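Local coordinates for protein glycosyl hydrolase (Rhizobium leguminosarum bv. trifolii, PDB 5NDX) that probably hydrolyses O-glycosidic bonds as a family 39 glycoside hydrolase, a bacterial orthologue of human alpha-L-iduronidase, at residues A[46-54]-A[366-374]; A[161-171]-A[203-214]. The protein carries 2 engineered substitutions. One frame throughout, in Å; residues are numbered along the deposited sequence.

Contact 1: residues A[46-54]-A[366-374]; sequences GGLPNEGIK and LTSMELLAT. With 8U8 ((2~{R},3~{S},4~{S},5~{R},6~{S})-6-(4-methyl-2-oxidanylidene-chromen-7-yl)oxy-3,4,5-tris(oxidanyl)oxane-2-carboxylic acid), chain N.
Leu-48 lies against the helix that includes residues 366-372, its two methyls working on different parts of it. Leu-48 CD2 rests on the peptide that leads out of Met-369, 3.5 Å from Met-369 C, while its CD1 meets Leu-366 CD1 at 3.7 Å. The side chain crosses that of Glu-370 at about a right angle, touching its CG; the carboxylate beyond is held elsewhere, by Ser-588 and Lys-362. Ile-53 adds a second patch: its CD1 touches Leu-366 CD1, the two side chains crossing at about a right angle, and Ile-53 CG1 sits 3.9 Å from Met-369 CE. Ala-373 CB is 3.4 Å from Pro-49 O and 3.5 Å from Gly-52 CA, with the Pro-49 ring beside it; a beta carbon on Gly-52 would run straight into this methyl.

Within the family's TIM-barrel fold, 46-54 is the loop that follows helix 36-45 and leads into barrel strand 55-58. At its far end Lys-54 reaches away from the helix with an extended chain, and Lys-54 NZ donates to O3 of the bound 8U8 at 2.8 Å, with a weak bond to O4; Arg-23 binds the same ligand.

No hydrogen bond joins the segments directly; two waters and Arg-20 bridge them. One water donates to both Gly-52 O and Met-369 O; another accepts from Asn-50 ND2 and donates to Ala-373 O, a carbonyl also bonded by Arg-20, which holds Asn-50 O as well.

Contact 2: residues A[161-171]-A[203-214]; sequences NYYDACVAGLD and TSCLTGDGPPRI
Arg-213 lies alongside Asp-171, the two side chains running in opposite directions with carboxylate and guanidinium only 18° from coplanar. The grip is side-on, and both nitrogens go to one oxygen: Arg-213 NE meets Asp-171 OD1 on its syn lone pair at 2.9 Å, and its NH2 reaches the same oxygen at 2.8 Å, nearly in line with the C-O bond. With CG between the backbone N and carbonyl carbon (chi1 65°) and the chain extended to NE, the arginine passes obliquely by Val-167, Arg-213 CG lying 3.8 Å from Val-167 CG1. NH1 turns to Asp-215 and Leu-177 O. With an alanine here, Asp-171 and Asp-215 would probably both lose their charged mate and the flank of Val-167 would lose its cover.

Tyr-163 meets the loop with its ring edge: Pro-212 CG sits 3.6 Å from Tyr-163 CD2, and Tyr-163 OH donates to a lone pair of Arg-213 O at 2.7 Å, in the carbonyl plane. This is the outer layer of the TIM barrel, where helix 155-171 is covered by the loop that runs from helix 190-200 into strand 216-219.

Asp-164 faces the start of that loop. Cys-205 N approaches Asp-164 OD2 from above the carboxylate plane, 3.1 Å away in a nearly straight bond (177°), while OD1 rests against the Pro-212 ring. Ser-204 OG accepts from Leu-206 N in an ST turn and shares a water with Asp-164 O. Farther over, Leu-206 CD1 settles 3.8 Å from Ala-168 CB.

Overall arrangement
Contact 1 and contact 2 are two separate places in one chain, their centres 36 Å apart and their nearest atoms about 17 Å apart. Along the sequence 46-54 comes first, then 161-171 and 203-214, and finally 366-374, so both segments of contact 2 fall between those of contact 1. The eight-stranded parallel barrel sheet links them: 46-54 leads into its second strand, 55-58, and 203-214 into its sixth, 216-219. Contact 2 joins barrel elements to each other at the outer side of the fold. Contact 1 instead brings the barrel against helix 364-372, whose side chains also touch strands 436-445 and 518-526 of the nine-stranded sheet, and therefore lies where barrel and beta region meet.

Contact 1: residues A[46-54]-A[366-374]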
# COMPACT_ATOMS: atom_id res chain seq x y z
N GLY A 46 0.75 -1.06 -8.55
CA GLY A 46 2.11 -1.43 -8.95
C GLY A 46 2.98 -0.30 -9.46
O GLY A 46 4.11 -0.53 -9.83
N GLY A 47 2.43 0.88 -9.61
CA GLY A 47 3.17 2.02 -10.14
C GLY A 47 3.82 2.99 -9.17
O GLY A 47 4.32 4.00 -9.63
N LEU A 48 3.83 2.70 -7.87
CA LEU A 48 4.38 3.61 -6.86
C LEU A 48 5.88 3.63 -6.96
O LEU A 48 6.48 2.66 -7.33
CB LEU A 48 3.97 3.26 -5.43
CG LEU A 48 2.60 3.73 -4.93
CD1 LEU A 48 1.52 2.93 -5.54
CD2 LEU A 48 2.46 3.62 -3.42
N PRO A 49 6.51 4.75 -6.60
CA PRO A 49 7.98 4.80 -6.70
C PRO A 49 8.63 3.68 -5.94
O PRO A 49 8.21 3.39 -4.81
CB PRO A 49 8.32 6.12 -6.03
CG PRO A 49 7.10 6.95 -6.16
CD PRO A 49 5.93 6.02 -6.21
N ASN A 50 9.62 3.03 -6.54
CA ASN A 50 10.48 2.10 -5.83
C ASN A 50 9.72 0.97 -5.13
O ASN A 50 9.93 0.71 -3.94
CB ASN A 50 11.33 2.91 -4.79
CG ASN A 50 12.49 2.09 -4.20
OD1 ASN A 50 12.78 1.00 -4.66
ND2 ASN A 50 13.16 2.63 -3.16
N GLU A 51 8.81 0.34 -5.85
CA GLU A 51 7.97 -0.71 -5.29
C GLU A 51 7.26 -0.25 -4.00
O GLU A 51 7.20 -0.97 -3.00
CB GLU A 51 8.80 -2.00 -5.08
CG GLU A 51 9.44 -2.56 -6.39
CD GLU A 51 10.22 -3.87 -6.06
OE1 GLU A 51 11.28 -3.78 -5.44
OE2 GLU A 51 9.69 -4.96 -6.22
N GLY A 52 6.68 0.94 -4.05
CA GLY A 52 6.01 1.57 -2.87
C GLY A 52 4.89 0.73 -2.30
O GLY A 52 4.62 0.79 -1.09
N ILE A 53 4.22 -0.04 -3.16
CA ILE A 53 3.46 -1.21 -2.70
C ILE A 53 3.99 -2.42 -3.45
O ILE A 53 4.05 -2.41 -4.69
CB ILE A 53 1.94 -1.08 -2.91
CG1 ILE A 53 1.38 0.05 -2.03
CG2 ILE A 53 1.23 -2.37 -2.49
CD1 ILE A 53 -0.04 0.43 -2.41
N LYS A 54 4.32 -3.46 -2.70
CA LYS A 54 5.00 -4.64 -3.23
C LYS A 54 4.21 -5.93 -3.05
O LYS A 54 4.28 -6.79 -3.93
CB LYS A 54 6.35 -4.76 -2.58
CG LYS A 54 7.23 -5.90 -3.07
CD LYS A 54 8.61 -5.76 -2.44
CE LYS A 54 9.52 -6.93 -2.89
NZ LYS A 54 10.91 -6.61 -2.39
N LEU A 366 -3.98 5.80 -0.79
CA LEU A 366 -2.99 5.48 -1.82
C LEU A 366 -1.98 6.59 -1.95
O LEU A 366 -0.78 6.31 -1.95
CB LEU A 366 -3.62 5.20 -3.21
CG LEU A 366 -2.69 4.81 -4.35
CD1 LEU A 366 -1.77 3.67 -3.90
CD2 LEU A 366 -3.49 4.36 -5.56
N THR A 367 -2.44 7.84 -1.99
CA THR A 367 -1.54 8.96 -2.16
C THR A 367 -0.58 9.10 -1.01
O THR A 367 0.59 9.44 -1.20
CB THR A 367 -2.27 10.27 -2.44
OG1 THR A 367 -3.18 10.55 -1.37
CG2 THR A 367 -3.03 10.17 -3.75
N SER A 368 -1.04 8.78 0.19
CA SER A 368 -0.14 8.81 1.32
C SER A 368 1.03 7.81 1.08
O SER A 368 2.17 8.12 1.40
CB SER A 368 -0.83 8.48 2.63
OG SER A 368 -1.45 7.22 2.51
N MET A 369 0.70 6.62 0.56
CA MET A 369 1.71 5.61 0.25
C MET A 369 2.63 5.99 -0.90
O MET A 369 3.83 5.62 -0.88
CB MET A 369 1.06 4.24 0.04
CG MET A 369 0.40 3.76 1.34
SD MET A 369 -0.39 2.19 1.10
CE MET A 369 0.85 1.08 1.72
N GLU A 370 2.12 6.76 -1.86
CA GLU A 370 2.97 7.36 -2.88
C GLU A 370 4.06 8.27 -2.31
O GLU A 370 5.21 8.18 -2.74
CB GLU A 370 2.16 8.16 -3.91
CG GLU A 370 1.29 7.30 -4.82
CD GLU A 370 0.57 8.07 -5.96
OE1 GLU A 370 1.16 8.40 -7.03
OE2 GLU A 370 -0.62 8.34 -5.78
N LEU A 371 3.69 9.13 -1.36
CA LEU A 371 4.63 9.97 -0.70
C LEU A 371 5.61 9.18 0.12
O LEU A 371 6.82 9.42 0.04
CB LEU A 371 3.95 11.05 0.16
CG LEU A 371 3.62 12.36 -0.54
CD1 LEU A 371 2.73 12.17 -1.72
CD2 LEU A 371 2.91 13.33 0.40
N LEU A 372 5.11 8.29 0.95
CA LEU A 372 5.97 7.48 1.82
C LEU A 372 6.97 6.58 1.01
O LEU A 372 8.07 6.26 1.50
CB LEU A 372 5.13 6.63 2.77
CG LEU A 372 4.29 7.37 3.81
CD1 LEU A 372 3.24 6.48 4.42
CD2 LEU A 372 5.18 7.87 4.91
N ALA A 373 6.58 6.21 -0.21
CA ALA A 373 7.38 5.35 -1.05
C ALA A 373 8.68 6.02 -1.45
O ALA A 373 9.61 5.32 -1.78
CB ALA A 373 6.61 4.98 -2.30
N THR A 374 8.73 7.37 -1.42
CA THR A 374 9.95 8.12 -1.75
C THR A 374 11.01 8.15 -0.69
O THR A 374 12.05 8.76 -0.92
CB THR A 374 9.63 9.60 -2.10
OG1 THR A 374 9.20 10.33 -0.92
CG2 THR A 374 8.57 9.66 -3.17
C15 8U8 N . 5.53 -11.57 5.94
C13 8U8 N . 6.86 -11.15 6.04
C14 8U8 N . 7.74 -11.80 6.89
C16 8U8 N . 9.07 -11.43 6.94
O9 8U8 N . 9.82 -11.98 7.74
O8 8U8 N . 9.52 -10.38 6.20
C11 8U8 N . 8.70 -9.77 5.33
C10 8U8 N . 9.28 -8.78 4.56
C12 8U8 N . 7.36 -10.12 5.23
C7 8U8 N . 6.59 -9.44 4.29
C8 8U8 N . 7.17 -8.44 3.52
C9 8U8 N . 8.52 -8.11 3.63
O2 8U8 N . 9.04 -7.12 2.83
C5 8U8 N . 10.48 -7.09 2.61
O1 8U8 N . 10.91 -6.29 3.73
C1 8U8 N . 12.31 -5.91 3.79
C6 8U8 N . 13.25 -7.15 3.95
O7 8U8 N . 12.79 -8.19 4.46
O6 8U8 N . 14.39 -7.05 3.48
C2 8U8 N . 12.58 -5.13 2.50
O5 8U8 N . 13.96 -4.64 2.44
C3 8U8 N . 12.26 -6.00 1.27
O4 8U8 N . 12.45 -5.22 0.13
C4 8U8 N . 10.79 -6.43 1.31
O3 8U8 N . 10.48 -7.33 0.25
O HOH W 1 12.29 5.30 -2.15
O HOH W 2 4.86 3.28 0.31

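Contact 2: residues A[161-171]-A[203-214]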
# COMPACT_ATOMS: atom_id res chain seq x y z
N ASN A 161 -2.56 -29.09 13.03
CA ASN A 161 -2.29 -30.06 11.95
C ASN A 161 -2.26 -29.39 10.57
O ASN A 161 -1.51 -29.78 9.69
CB ASN A 161 -3.40 -31.12 11.85
CG ASN A 161 -3.47 -32.07 13.02
OD1 ASN A 161 -2.52 -32.24 13.80
ND2 ASN A 161 -4.60 -32.73 13.12
N TYR A 162 -3.19 -28.47 10.37
CA TYR A 162 -3.23 -27.59 9.20
C TYR A 162 -1.89 -26.85 9.00
O TYR A 162 -1.34 -26.86 7.89
CB TYR A 162 -4.45 -26.66 9.28
CG TYR A 162 -4.31 -25.38 8.48
CD1 TYR A 162 -4.53 -25.36 7.09
CD2 TYR A 162 -3.94 -24.21 9.11
CE1 TYR A 162 -4.39 -24.19 6.37
CE2 TYR A 162 -3.79 -23.04 8.39
CZ TYR A 162 -3.99 -23.04 7.02
OH TYR A 162 -3.83 -21.86 6.36
N TYR A 163 -1.36 -26.26 10.08
CA TYR A 163 -0.03 -25.59 10.06
C TYR A 163 1.06 -26.57 9.62
O TYR A 163 1.86 -26.30 8.70
CB TYR A 163 0.31 -24.94 11.42
CG TYR A 163 1.53 -24.08 11.33
CD1 TYR A 163 1.43 -22.77 10.86
CD2 TYR A 163 2.78 -24.60 11.56
CE1 TYR A 163 2.56 -21.99 10.67
CE2 TYR A 163 3.91 -23.84 11.38
CZ TYR A 163 3.80 -22.52 10.93
OH TYR A 163 4.92 -21.75 10.71
N ASP A 164 1.06 -27.75 10.25
CA ASP A 164 1.99 -28.84 9.92
C ASP A 164 1.98 -29.19 8.46
O ASP A 164 3.02 -29.41 7.87
CB ASP A 164 1.65 -30.11 10.72
CG ASP A 164 1.89 -29.97 12.21
OD1 ASP A 164 2.79 -29.20 12.59
OD2 ASP A 164 1.19 -30.64 13.01
N ALA A 165 0.78 -29.25 7.90
CA ALA A 165 0.56 -29.61 6.50
C ALA A 165 1.05 -28.52 5.55
O ALA A 165 1.69 -28.81 4.52
CB ALA A 165 -0.92 -29.88 6.27
N CYS A 166 0.74 -27.25 5.89
CA CYS A 166 1.32 -26.11 5.17
C CYS A 166 2.84 -26.20 5.11
O CYS A 166 3.41 -26.09 4.04
CB CYS A 166 0.93 -24.77 5.81
SG CYS A 166 -0.80 -24.42 5.66
N VAL A 167 3.48 -26.40 6.27
CA VAL A 167 4.95 -26.43 6.35
C VAL A 167 5.51 -27.63 5.60
O VAL A 167 6.50 -27.49 4.84
CB VAL A 167 5.44 -26.43 7.82
CG1 VAL A 167 6.90 -26.87 7.96
CG2 VAL A 167 5.27 -25.05 8.43
N ALA A 168 4.92 -28.81 5.82
CA ALA A 168 5.41 -30.01 5.07
C ALA A 168 5.18 -29.82 3.57
O ALA A 168 6.01 -30.23 2.75
CB ALA A 168 4.72 -31.28 5.55
N GLY A 169 4.06 -29.18 3.21
CA GLY A 169 3.76 -28.94 1.80
C GLY A 169 4.78 -28.06 1.09
O GLY A 169 5.17 -28.32 -0.06
N LEU A 170 5.23 -27.02 1.78
CA LEU A 170 6.28 -26.16 1.22
C LEU A 170 7.62 -26.90 1.24
O LEU A 170 8.40 -26.78 0.29
CB LEU A 170 6.42 -24.85 2.01
CG LEU A 170 5.18 -23.96 2.08
CD1 LEU A 170 5.40 -22.79 3.03
CD2 LEU A 170 4.79 -23.45 0.71
N ASP A 171 7.92 -27.57 2.35
CA ASP A 171 9.22 -28.28 2.50
C ASP A 171 9.44 -29.35 1.41
O ASP A 171 10.56 -29.52 0.97
CB ASP A 171 9.39 -28.90 3.90
CG ASP A 171 9.73 -27.86 4.97
OD1 ASP A 171 9.78 -26.66 4.63
OD2 ASP A 171 9.94 -28.21 6.16
N THR A 203 5.25 -31.09 18.34
CA THR A 203 5.83 -31.91 17.27
C THR A 203 4.84 -32.05 16.12
O THR A 203 3.63 -32.15 16.31
CB THR A 203 6.24 -33.33 17.79
OG1 THR A 203 5.09 -33.96 18.32
CG2 THR A 203 7.33 -33.28 18.92
N SER A 204 5.38 -32.04 14.91
CA SER A 204 4.55 -32.09 13.71
C SER A 204 3.87 -33.44 13.63
O SER A 204 4.51 -34.46 13.79
CB SER A 204 5.41 -31.88 12.47
OG SER A 204 4.75 -32.35 11.31
N CYS A 205 2.58 -33.44 13.31
CA CYS A 205 1.83 -34.65 13.08
C CYS A 205 2.17 -35.36 11.78
O CYS A 205 1.59 -36.41 11.52
CB CYS A 205 0.33 -34.35 13.08
SG CYS A 205 -0.31 -33.49 11.60
N LEU A 206 3.06 -34.82 10.93
CA LEU A 206 3.39 -35.44 9.63
C LEU A 206 4.80 -35.99 9.53
O LEU A 206 5.02 -37.04 8.93
CB LEU A 206 3.19 -34.44 8.50
CG LEU A 206 1.73 -34.11 8.18
CD1 LEU A 206 1.71 -32.84 7.35
CD2 LEU A 206 1.02 -35.25 7.45
N THR A 207 5.76 -35.24 10.06
CA THR A 207 7.05 -35.79 10.44
C THR A 207 6.64 -36.39 11.79
O THR A 207 5.45 -36.59 12.04
CB THR A 207 8.14 -34.69 10.58
OG1 THR A 207 7.94 -33.94 11.79
CG2 THR A 207 8.14 -33.71 9.39
N GLY A 208 7.57 -36.67 12.68
CA GLY A 208 7.14 -36.91 14.07
C GLY A 208 8.19 -36.37 14.99
O GLY A 208 8.35 -36.83 16.11
N ASP A 209 8.85 -35.33 14.51
CA ASP A 209 10.25 -35.12 14.78
C ASP A 209 10.45 -33.63 14.94
O ASP A 209 10.97 -32.96 14.05
CB ASP A 209 11.05 -35.68 13.60
CG ASP A 209 12.54 -35.42 13.74
OD1 ASP A 209 13.06 -35.49 14.88
OD2 ASP A 209 13.19 -35.15 12.70
N GLY A 210 10.02 -33.11 16.08
CA GLY A 210 10.21 -31.71 16.39
C GLY A 210 9.13 -30.83 15.79
O GLY A 210 8.31 -31.28 14.97
N PRO A 211 9.12 -29.56 16.22
CA PRO A 211 8.04 -28.65 15.82
C PRO A 211 8.17 -28.21 14.36
O PRO A 211 9.28 -28.11 13.85
CB PRO A 211 8.22 -27.47 16.78
CG PRO A 211 9.68 -27.46 17.08
CD PRO A 211 10.14 -28.90 17.04
N PRO A 212 7.04 -27.93 13.69
CA PRO A 212 7.14 -27.31 12.36
C PRO A 212 7.80 -25.93 12.46
O PRO A 212 7.70 -25.25 13.49
CB PRO A 212 5.68 -27.18 11.94
CG PRO A 212 4.96 -26.98 13.22
CD PRO A 212 5.64 -27.93 14.18
N ARG A 213 8.55 -25.57 11.43
CA ARG A 213 9.24 -24.28 11.41
C ARG A 213 8.24 -23.11 11.37
O ARG A 213 7.08 -23.27 10.93
CB ARG A 213 10.18 -24.19 10.21
CG ARG A 213 9.48 -24.20 8.85
CD ARG A 213 10.53 -24.03 7.75
NE ARG A 213 9.96 -24.37 6.44
CZ ARG A 213 9.44 -23.51 5.56
NH1 ARG A 213 9.43 -22.18 5.80
NH2 ARG A 213 8.95 -23.96 4.41
N ILE A 214 8.69 -21.97 11.87
CA ILE A 214 7.96 -20.71 11.74
C ILE A 214 8.99 -19.62 11.50
O ILE A 214 9.95 -19.46 12.26
CB ILE A 214 7.04 -20.44 12.95
CG1 ILE A 214 6.24 -19.14 12.73
CG2 ILE A 214 7.82 -20.36 14.25
CD1 ILE A 214 5.04 -18.98 13.66
O HOH W 3 5.00 -30.42 9.44